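Local coordinates for BH1408 protein (Bacillus halodurans, PDB 4E0A), which probably acts as an N-acetyltransferase of the GNAT family, transferring an acetyl group to a substrate that is not established, at residues S92-D97 against R107-A112; E111-Y116 against D123-D128. The protein carries 1 engineered substitution. One frame throughout, in Å; residues are numbered along the deposited sequence. Where two conformers were deposited one is given.

Interaction 1 of 2, residues S92-D97 against R107-A112; sequences SDLCVD and RLIFEA. With PO4 (phosphate ion), chain E.
Leu94 of strand 86-96 places one methyl, CD1, against two side chains of helix 105-119. CD1 lies 4.0 Å from Ile109 CG2, and the two branched chains slide past each other in opposite directions. The same CD1 meets the ring of Phe110 at its edge, near the ring plane, 4.3 Å from CD1 of Phe110. Leu94 reaches this far because its CG stands anti to the backbone N (chi1 -166°), which extends the chain toward the helix; the CA atoms of Leu94 and Ile109 remain 8.3 Å apart. This apolar cluster is the more closely packed part of the contact. Elsewhere it is loose: Val96 also points at the helix, but its CG2 stops 6.0 Å from CG1 of Ile109. On the outer side of the helix, Arg107 turns away from the strand, and its NH1 makes a long salt bridge of 4.0 Å with OE2 of Glu111. Beside the cluster a phosphate ion, probably from the crystallisation liquor, accepts a weak, bent hydrogen bond at O1 from Leu94 N (3.3 Å, 124°). In GNAT enzymes the backbone of the equivalent strand, just past its bulge, faces the pantetheine arm of acetyl-CoA, so the anion may mark part of that cleft. Ser92 and Asp93 form the classic beta bulge here, opposite Val71 of strand 65-77. Strand and helix open the beta-alpha-beta unit 86-96, 105-119, 124-130. Tyr140 of helix 134-142 touches Leu94 and Phe110, Phe110 also packs on Leu154 of the second subunit, and helix 11-28 covers the side of the strand carrying Asp93 and Cys95.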
loop_
_atom_site.group_PDB
_atom_site.type_symbol
_atom_site.label_atom_id
_atom_site.label_comp_id
_atom_site.label_asym_id
_atom_site.label_seq_id
_atom_site.Cartn_x
_atom_site.Cartn_y
_atom_site.Cartn_z
ATOM N N SER A 92 -3.687 -7.637 -9.130
ATOM C CA SER A 92 -4.598 -7.680 -7.985
ATOM C C SER A 92 -4.818 -9.106 -7.473
ATOM O O SER A 92 -5.112 -9.313 -6.298
ATOM C CB SER A 92 -5.934 -7.015 -8.337
ATOM O OG SER A 92 -6.592 -7.727 -9.368
ATOM N N ASP A 93 -4.643 -10.090 -8.351
ATOM C CA ASP A 93 -4.757 -11.492 -7.966
ATOM C C ASP A 93 -3.798 -12.346 -8.784
ATOM O O ASP A 93 -3.609 -12.112 -9.978
ATOM C CB ASP A 93 -6.186 -11.995 -8.197
ATOM C CG ASP A 93 -7.224 -11.160 -7.460
ATOM O OD1 ASP A 93 -7.752 -10.185 -8.055
ATOM O OD2 ASP A 93 -7.480 -11.462 -6.275
ATOM N N LEU A 94 -3.204 -13.341 -8.146
ATOM C CA LEU A 94 -2.488 -14.387 -8.877
ATOM C C LEU A 94 -2.475 -15.641 -8.022
ATOM O O LEU A 94 -1.704 -15.744 -7.052
ATOM C CB LEU A 94 -1.064 -13.947 -9.261
ATOM C CG LEU A 94 -0.291 -14.782 -10.297
ATOM C CD1 LEU A 94 0.856 -13.989 -10.896
ATOM C CD2 LEU A 94 0.242 -16.111 -9.716
ATOM N N CYS A 95 -3.316 -16.604 -8.394
ATOM C CA CYS A 95 -3.493 -17.813 -7.604
ATOM C C CYS A 95 -3.145 -19.055 -8.410
ATOM O O CYS A 95 -3.578 -19.201 -9.550
ATOM C CB CYS A 95 -4.942 -17.929 -7.121
ATOM S SG CYS A 95 -5.616 -16.451 -6.317
ATOM N N VAL A 96 -2.363 -19.944 -7.811
ATOM C CA VAL A 96 -2.116 -21.259 -8.378
ATOM C C VAL A 96 -2.772 -22.254 -7.430
ATOM O O VAL A 96 -2.600 -22.159 -6.217
ATOM C CB VAL A 96 -0.608 -21.559 -8.503
ATOM C CG1 VAL A 96 -0.373 -22.973 -9.009
ATOM C CG2 VAL A 96 0.080 -20.534 -9.420
ATOM N N ASP A 97 -3.557 -23.171 -7.991
ATOM C CA ASP A 97 -4.263 -24.200 -7.232
ATOM C C ASP A 97 -3.272 -24.929 -6.334
ATOM O O ASP A 97 -2.244 -25.424 -6.821
ATOM C CB ASP A 97 -4.895 -25.188 -8.231
ATOM C CG ASP A 97 -5.832 -26.206 -7.572
ATOM O OD1 ASP A 97 -5.773 -26.417 -6.346
ATOM O OD2 ASP A 97 -6.629 -26.827 -8.311
ATOM N N ARG A 107 5.135 -19.191 -12.669
ATOM C CA ARG A 107 6.119 -18.527 -13.522
ATOM C C ARG A 107 5.582 -18.293 -14.931
ATOM O O ARG A 107 5.777 -17.230 -15.499
ATOM C CB ARG A 107 7.415 -19.338 -13.588
ATOM C CG ARG A 107 8.486 -18.695 -14.443
ATOM C CD ARG A 107 9.799 -19.461 -14.379
ATOM N NE ARG A 107 10.647 -19.024 -13.268
ATOM C CZ ARG A 107 11.618 -18.117 -13.378
ATOM N NH1 ARG A 107 11.862 -17.540 -14.546
ATOM N NH2 ARG A 107 12.346 -17.785 -12.318
ATOM N N LEU A 108 4.899 -19.282 -15.498
ATOM C CA LEU A 108 4.350 -19.110 -16.834
ATOM C C LEU A 108 3.317 -17.975 -16.863
ATOM O O LEU A 108 3.302 -17.161 -17.793
ATOM C CB LEU A 108 3.732 -20.413 -17.344
ATOM C CG LEU A 108 4.717 -21.502 -17.786
ATOM C CD1 LEU A 108 3.982 -22.783 -18.096
ATOM C CD2 LEU A 108 5.506 -21.052 -19.001
ATOM N N ILE A 109 2.451 -17.925 -15.860
ATOM C CA ILE A 109 1.462 -16.833 -15.778
ATOM C C ILE A 109 2.158 -15.478 -15.645
ATOM O O ILE A 109 1.807 -14.511 -16.329
ATOM C CB ILE A 109 0.490 -17.016 -14.607
ATOM C CG1 ILE A 109 -0.484 -18.166 -14.899
ATOM C CG2 ILE A 109 -0.294 -15.714 -14.345
ATOM C CD1 ILE A 109 -1.493 -17.807 -15.936
ATOM N N PHE A 110 3.163 -15.417 -14.781
ATOM C CA PHE A 110 3.902 -14.171 -14.573
ATOM C C PHE A 110 4.613 -13.703 -15.845
ATOM O O PHE A 110 4.644 -12.517 -16.146
ATOM C CB PHE A 110 4.927 -14.326 -13.449
ATOM C CG PHE A 110 5.437 -13.016 -12.909
ATOM C CD1 PHE A 110 4.683 -12.290 -11.984
ATOM C CD2 PHE A 110 6.663 -12.512 -13.317
ATOM C CE1 PHE A 110 5.140 -11.086 -11.465
ATOM C CE2 PHE A 110 7.136 -11.305 -12.805
ATOM C CZ PHE A 110 6.380 -10.588 -11.873
ATOM N N GLU A 111 5.193 -14.639 -16.586
ATOM C CA GLU A 111 5.795 -14.306 -17.867
ATOM C C GLU A 111 4.783 -13.679 -18.827
ATOM O O GLU A 111 5.105 -12.726 -19.536
ATOM C CB GLU A 111 6.469 -15.536 -18.474
ATOM C CG GLU A 111 7.803 -15.820 -17.809
ATOM C CD GLU A 111 8.297 -17.228 -18.037
ATOM O OE1 GLU A 111 7.514 -18.064 -18.532
ATOM O OE2 GLU A 111 9.472 -17.496 -17.709
ATOM N N ALA A 112 3.560 -14.202 -18.831
ATOM C CA ALA A 112 2.491 -13.625 -19.638
ATOM C C ALA A 112 2.210 -12.183 -19.212
ATOM O O ALA A 112 1.980 -11.307 -20.045
ATOM C CB ALA A 112 1.227 -14.466 -19.512
HETATM P P PO4 E . -1.236 -10.695 -5.480
HETATM O O1 PO4 E . -2.562 -11.408 -5.588
HETATM O O2 PO4 E . -0.227 -11.557 -4.750
HETATM O O3 PO4 E . -0.717 -10.394 -6.861
HETATM O O4 PO4 E . -1.440 -9.395 -4.739
#

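Interaction 2 of 2, residues E111-Y116 against D123-D128; sequences EAIISY and DAIELD
Ile125 of the strand meets Ile113 and Ile114 of the helix through aliphatic atoms, with no flat group between them. The single ring of the two segments, Tyr116, sits about one turn on from Ile113, against Ile72 and Leu74 of strand 65-77 and Val89 of strand 86-96, while the His120 ring meets it with the planes about 30° apart. The contact belongs to the beta-alpha-beta crossover of the GNAT fold, in which helix 105-119 connects the parallel neighbours 86-96 and 124-130; here the helix packs on the second of these strands. The CB of Ile125 points toward the helix, and the CA of this residue comes within 7.5 Å of that of Ile114. With CG1 anti to the carbonyl carbon (chi1 -63°), the CG1-CD1 arm of Ile125 extends toward the helix. The side chain crosses Ile114 at about a right angle and Ile113 more obliquely, its terminal methyl reaching both residues. On its other edge the strand 124-128 pairs antiparallel with a strand of the second subunit, so the sheet continues across the dimer, and Leu156 of that subunit also packs on Ile125. The closest approach is Ile125 CD1 to Ile114 CG1 at 3.7 Å; the same methyl lies 3.9 Å from Ile114 CA, close against the helix backbone, and 4.2 Å from Ile113 CG2.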
loop_
_atom_site.group_PDB
_atom_site.type_symbol
_atom_site.label_atom_id
_atom_site.label_comp_id
_atom_site.label_asym_id
_atom_site.label_seq_id
_atom_site.Cartn_x
_atom_site.Cartn_y
_atom_site.Cartn_z
ATOM N N GLU A 111 5.193 -14.639 -16.586
ATOM C CA GLU A 111 5.795 -14.306 -17.867
ATOM C C GLU A 111 4.783 -13.679 -18.827
ATOM O O GLU A 111 5.105 -12.726 -19.536
ATOM C CB GLU A 111 6.469 -15.536 -18.474
ATOM C CG GLU A 111 7.803 -15.820 -17.809
ATOM C CD GLU A 111 8.297 -17.228 -18.037
ATOM O OE1 GLU A 111 7.514 -18.064 -18.532
ATOM O OE2 GLU A 111 9.472 -17.496 -17.709
ATOM N N ALA A 112 3.560 -14.202 -18.831
ATOM C CA ALA A 112 2.491 -13.625 -19.638
ATOM C C ALA A 112 2.210 -12.183 -19.212
ATOM O O ALA A 112 1.980 -11.307 -20.045
ATOM C CB ALA A 112 1.227 -14.466 -19.512
ATOM N N ILE A 113 2.244 -11.937 -17.909
ATOM C CA ILE A 113 1.994 -10.590 -17.395
ATOM C C ILE A 113 3.107 -9.634 -17.826
ATOM O O ILE A 113 2.830 -8.507 -18.225
ATOM C CB ILE A 113 1.792 -10.595 -15.873
ATOM C CG1 ILE A 113 0.557 -11.446 -15.519
ATOM C CG2 ILE A 113 1.624 -9.180 -15.325
ATOM C CD1 ILE A 113 0.358 -11.651 -14.044
ATOM N N ILE A 114 4.353 -10.095 -17.774
ATOM C CA ILE A 114 5.471 -9.292 -18.268
ATOM C C ILE A 114 5.255 -8.894 -19.727
ATOM O O ILE A 114 5.404 -7.726 -20.087
ATOM C CB ILE A 114 6.818 -10.020 -18.127
ATOM C CG1 ILE A 114 7.186 -10.189 -16.654
ATOM C CG2 ILE A 114 7.927 -9.244 -18.865
ATOM C CD1 ILE A 114 8.355 -11.145 -16.406
ATOM N N SER A 115 4.875 -9.864 -20.559
ATOM C CA SER A 115 4.636 -9.597 -21.974
ATOM C C SER A 115 3.566 -8.535 -22.153
ATOM O O SER A 115 3.670 -7.682 -23.034
ATOM C CB SER A 115 4.232 -10.872 -22.715
ATOM O OG SER A 115 5.338 -11.740 -22.852
ATOM N N TYR A 116 2.544 -8.589 -21.309
ATOM C CA TYR A 116 1.490 -7.594 -21.315
ATOM C C TYR A 116 2.058 -6.222 -20.957
ATOM O O TYR A 116 1.778 -5.232 -21.634
ATOM C CB TYR A 116 0.389 -7.986 -20.318
ATOM C CG TYR A 116 -0.753 -7.002 -20.249
ATOM C CD1 TYR A 116 -0.778 -5.995 -19.288
ATOM C CD2 TYR A 116 -1.815 -7.077 -21.145
ATOM C CE1 TYR A 116 -1.823 -5.090 -19.221
ATOM C CE2 TYR A 116 -2.865 -6.172 -21.089
ATOM C CZ TYR A 116 -2.863 -5.181 -20.125
ATOM O OH TYR A 116 -3.902 -4.281 -20.067
ATOM N N ASP A 123 5.936 1.258 -16.988
ATOM C CA ASP A 123 7.145 1.503 -16.224
ATOM C C ASP A 123 7.490 0.313 -15.355
ATOM O O ASP A 123 8.661 0.048 -15.088
ATOM C CB ASP A 123 6.958 2.731 -15.328
ATOM C CG ASP A 123 6.692 3.998 -16.119
ATOM O OD1 ASP A 123 7.583 4.414 -16.885
ATOM O OD2 ASP A 123 5.610 4.596 -15.954
ATOM N N ALA A 124 6.476 -0.411 -14.895
ATOM C CA ALA A 124 6.751 -1.443 -13.908
ATOM C C ALA A 124 5.544 -2.343 -13.691
ATOM O O ALA A 124 4.413 -1.970 -14.017
ATOM C CB ALA A 124 7.163 -0.788 -12.574
ATOM N N ILE A 125 5.794 -3.526 -13.143
ATOM C CA ILE A 125 4.719 -4.367 -12.630
ATOM C C ILE A 125 4.728 -4.179 -11.124
ATOM O O ILE A 125 5.799 -4.158 -10.517
ATOM C CB ILE A 125 4.961 -5.838 -12.946
ATOM C CG1 ILE A 125 4.973 -6.040 -14.467
ATOM C CG2 ILE A 125 3.891 -6.714 -12.294
ATOM C CD1 ILE A 125 5.386 -7.421 -14.880
ATOM N N GLU A 126 3.545 -4.020 -10.527
ATOM C CA GLU A 126 3.429 -3.876 -9.085
ATOM C C GLU A 126 2.356 -4.814 -8.527
ATOM O O GLU A 126 1.475 -5.255 -9.262
ATOM C CB GLU A 126 3.096 -2.427 -8.719
ATOM C CG GLU A 126 4.123 -1.407 -9.198
ATOM C CD GLU A 126 3.787 0.001 -8.724
ATOM O OE1 GLU A 126 2.597 0.267 -8.430
ATOM O OE2 GLU A 126 4.712 0.840 -8.641
ATOM N N LEU A 127 2.451 -5.121 -7.234
ATOM C CA LEU A 127 1.427 -5.893 -6.529
ATOM C C LEU A 127 1.597 -5.670 -5.046
ATOM O O LEU A 127 2.620 -5.140 -4.613
ATOM C CB LEU A 127 1.541 -7.391 -6.854
ATOM C CG LEU A 127 2.837 -8.122 -6.488
ATOM C CD1 LEU A 127 2.921 -8.540 -4.999
ATOM C CD2 LEU A 127 2.984 -9.332 -7.389
ATOM N N ASP A 128 0.620 -6.108 -4.257
ATOM C CA ASP A 128 0.769 -6.058 -2.814
ATOM C C ASP A 128 0.690 -7.439 -2.219
ATOM O O ASP A 128 -0.141 -8.246 -2.609
ATOM C CB ASP A 128 -0.280 -5.155 -2.181
ATOM C CG ASP A 128 -0.051 -3.689 -2.508
ATOM O OD1 ASP A 128 -0.807 -3.136 -3.334
ATOM O OD2 ASP A 128 0.900 -3.095 -1.955
#

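In the fold
Interactions 1 and 2 fasten successive turns of helix 105-119 to two adjacent parallel strands, 86-96 and 124-130, and overlap at Glu111 and Ala112. Both are buried and apolar, and each rests on one strand residue set against two helix residues. They are continuous in the core: Leu94 CD1 lies 4.0 Å from Ile113 CD1. Their surroundings differ. Interaction 1 lies nearer the centre of the chain and has an aromatic edge in its packing and a phosphate bound beside it, whereas interaction 2 is purely aliphatic and lies on the strand that carries the sheet into the second subunit, which interaction 1 meets only through packing of Phe110. Charged groups lie outside both apolar contacts.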